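Local structure of Mll7089 protein (Mesorhizobium loti, 2OZ8) at residues I159-K165 with W315-F320. The protein is of unknown function but, as a putative relative of mandelate racemase, probably binds magnesium and may act as a hydro-lyase. Numbering follows the deposited sequence.
Sequences IGYSAFK and WLEYSF
Y161 and F320 reach for each other from opposite directions and meet as an offset edge-to-face pair, ring centroids 5.4 Å apart and planes at 62°. F320 leads with CZ, which comes to 3.6 Å from CE2 of Y161. With CG anti to its own carbonyl carbon (chi1 -69°), Y161 extends across to Y318, where its OH lies 3.3 Å from ring atom CD2. Cutting Y161 back to an alanine is likely to leave the edge of F320 without the face it packs on and to open a gap beside Y318. I159 adds CD1 at the rim of F320, close to that ring's plane. Further along, A163 CB fits against the six-membered end of W315, 3.5 Å from CH2. Two residues on from A163, K165 bends at chi2 and chi3 to bring NZ 3.1 Å from OE2 of E317, a salt bridge with a weak hydrogen bond; E224 also pairs with NZ, and S138 holds OE2. The contact joins strands 163-167 and 313-318 of the TIM-type barrel, which do not pair directly: strand 132-138 runs between them, parallel to both. Beyond the strands, A156 of helix 146-158 packs against both Y161 and F320.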
loop_
_atom_site.group_PDB
_atom_site.type_symbol
_atom_site.label_atom_id
_atom_site.label_comp_id
_atom_site.label_asym_id
_atom_site.label_seq_id
_atom_site.Cartn_x
_atom_site.Cartn_y
_atom_site.Cartn_z
ATOM N N ILE A 159 34.976 -18.760 -32.471
ATOM C CA ILE A 159 36.011 -18.116 -31.644
ATOM C C ILE A 159 35.654 -18.076 -30.143
ATOM O O ILE A 159 36.256 -17.334 -29.373
ATOM C CB ILE A 159 36.309 -16.680 -32.146
ATOM C CG1 ILE A 159 35.120 -15.741 -31.831
ATOM C CG2 ILE A 159 36.701 -16.684 -33.679
ATOM C CD1 ILE A 159 35.204 -14.398 -32.486
ATOM N N GLY A 160 34.676 -18.850 -29.712
ATOM C CA GLY A 160 34.614 -19.173 -28.283
ATOM C C GLY A 160 33.577 -18.519 -27.397
ATOM O O GLY A 160 33.637 -18.680 -26.177
ATOM N N TYR A 161 32.647 -17.774 -28.001
ATOM C CA TYR A 161 31.405 -17.354 -27.320
ATOM C C TYR A 161 30.582 -18.570 -26.988
ATOM O O TYR A 161 30.561 -19.548 -27.751
ATOM C CB TYR A 161 30.602 -16.371 -28.185
ATOM C CG TYR A 161 31.311 -15.024 -28.324
ATOM C CD1 TYR A 161 31.059 -13.966 -27.413
ATOM C CD2 TYR A 161 32.264 -14.812 -29.361
ATOM C CE1 TYR A 161 31.746 -12.715 -27.527
ATOM C CE2 TYR A 161 32.942 -13.591 -29.494
ATOM C CZ TYR A 161 32.694 -12.550 -28.562
ATOM O OH TYR A 161 33.382 -11.370 -28.717
ATOM N N SER A 162 29.921 -18.534 -25.844
ATOM C CA SER A 162 29.016 -19.609 -25.430
ATOM C C SER A 162 27.675 -19.017 -25.041
ATOM O O SER A 162 26.756 -19.744 -24.655
ATOM C CB SER A 162 29.608 -20.393 -24.280
ATOM O OG SER A 162 29.989 -19.540 -23.201
ATOM N N ALA A 163 27.557 -17.689 -25.166
ATOM C CA ALA A 163 26.295 -16.999 -24.938
ATOM C C ALA A 163 25.986 -16.026 -26.092
ATOM O O ALA A 163 26.897 -15.344 -26.593
ATOM C CB ALA A 163 26.325 -16.282 -23.579
ATOM N N PHE A 164 24.710 -15.956 -26.492
ATOM C CA PHE A 164 24.264 -15.361 -27.760
ATOM C C PHE A 164 22.943 -14.618 -27.542
ATOM O O PHE A 164 22.040 -15.160 -26.939
ATOM C CB PHE A 164 24.046 -16.471 -28.816
ATOM C CG PHE A 164 25.267 -17.327 -29.044
ATOM C CD1 PHE A 164 26.290 -16.897 -29.900
ATOM C CD2 PHE A 164 25.450 -18.512 -28.348
ATOM C CE1 PHE A 164 27.459 -17.623 -30.049
ATOM C CE2 PHE A 164 26.681 -19.274 -28.504
ATOM C CZ PHE A 164 27.651 -18.815 -29.347
ATOM N N LYS A 165 22.838 -13.373 -28.017
ATOM C CA LYS A 165 21.602 -12.600 -27.921
ATOM C C LYS A 165 21.097 -12.221 -29.298
ATOM O O LYS A 165 21.849 -11.689 -30.114
ATOM C CB LYS A 165 21.786 -11.335 -27.101
ATOM C CG LYS A 165 20.478 -10.612 -26.800
ATOM C CD LYS A 165 20.635 -9.067 -26.803
ATOM C CE LYS A 165 21.346 -8.570 -25.600
ATOM N NZ LYS A 165 21.415 -7.092 -25.412
ATOM N N TRP A 315 28.186 -10.190 -17.042
ATOM C CA TRP A 315 28.092 -10.153 -18.524
ATOM C C TRP A 315 28.277 -8.784 -19.167
ATOM O O TRP A 315 27.780 -7.772 -18.697
ATOM C CB TRP A 315 26.790 -10.747 -19.039
ATOM C CG TRP A 315 26.586 -12.189 -18.751
ATOM C CD1 TRP A 315 25.809 -12.729 -17.765
ATOM C CD2 TRP A 315 27.127 -13.311 -19.516
ATOM N NE1 TRP A 315 25.864 -14.129 -17.840
ATOM C CE2 TRP A 315 26.661 -14.506 -18.900
ATOM C CE3 TRP A 315 27.965 -13.408 -20.647
ATOM C CZ2 TRP A 315 26.989 -15.806 -19.402
ATOM C CZ3 TRP A 315 28.340 -14.693 -21.116
ATOM C CH2 TRP A 315 27.829 -15.878 -20.496
ATOM N N LEU A 316 28.993 -8.775 -20.267
ATOM C CA LEU A 316 29.206 -7.578 -21.072
ATOM C C LEU A 316 28.806 -7.863 -22.536
ATOM O O LEU A 316 29.164 -8.899 -23.086
ATOM C CB LEU A 316 30.691 -7.125 -20.985
ATOM C CG LEU A 316 31.087 -6.050 -22.002
ATOM C CD1 LEU A 316 32.205 -5.225 -21.502
ATOM C CD2 LEU A 316 31.476 -6.760 -23.361
ATOM N N GLU A 317 28.061 -6.951 -23.139
ATOM C CA GLU A 317 27.600 -7.115 -24.503
ATOM C C GLU A 317 28.676 -6.786 -25.542
ATOM O O GLU A 317 29.309 -5.714 -25.477
ATOM C CB GLU A 317 26.363 -6.229 -24.743
ATOM C CG GLU A 317 25.690 -6.470 -26.094
ATOM C CD GLU A 317 24.453 -5.696 -26.286
ATOM O OE1 GLU A 317 24.235 -4.766 -25.494
ATOM O OE2 GLU A 317 23.692 -5.986 -27.224
ATOM N N TYR A 318 28.848 -7.668 -26.526
ATOM C CA TYR A 318 29.705 -7.352 -27.696
ATOM C C TYR A 318 28.976 -7.626 -29.029
ATOM O O TYR A 318 28.407 -8.696 -29.208
ATOM C CB TYR A 318 31.063 -8.083 -27.640
ATOM C CG TYR A 318 31.931 -7.694 -28.814
ATOM C CD1 TYR A 318 32.539 -6.435 -28.875
ATOM C CD2 TYR A 318 32.065 -8.551 -29.908
ATOM C CE1 TYR A 318 33.267 -6.042 -29.996
ATOM C CE2 TYR A 318 32.792 -8.176 -31.051
ATOM C CZ TYR A 318 33.393 -6.939 -31.069
ATOM O OH TYR A 318 34.087 -6.606 -32.172
ATOM N N SER A 319 29.026 -6.679 -29.960
ATOM C CA SER A 319 28.133 -6.691 -31.123
ATOM C C SER A 319 28.836 -6.706 -32.489
ATOM O O SER A 319 28.217 -6.501 -33.515
ATOM C CB SER A 319 27.163 -5.528 -31.045
ATOM O OG SER A 319 26.226 -5.723 -29.989
ATOM N N PHE A 320 30.146 -6.952 -32.477
ATOM C CA PHE A 320 30.905 -7.087 -33.707
ATOM C C PHE A 320 30.802 -5.871 -34.621
ATOM O O PHE A 320 30.880 -6.024 -35.822
ATOM C CB PHE A 320 30.516 -8.395 -34.451
ATOM C CG PHE A 320 30.692 -9.608 -33.607
ATOM C CD1 PHE A 320 31.888 -10.283 -33.606
ATOM C CD2 PHE A 320 29.651 -10.063 -32.767
ATOM C CE1 PHE A 320 32.072 -11.378 -32.818
ATOM C CE2 PHE A 320 29.836 -11.180 -31.952
ATOM C CZ PHE A 320 31.050 -11.818 -31.967
#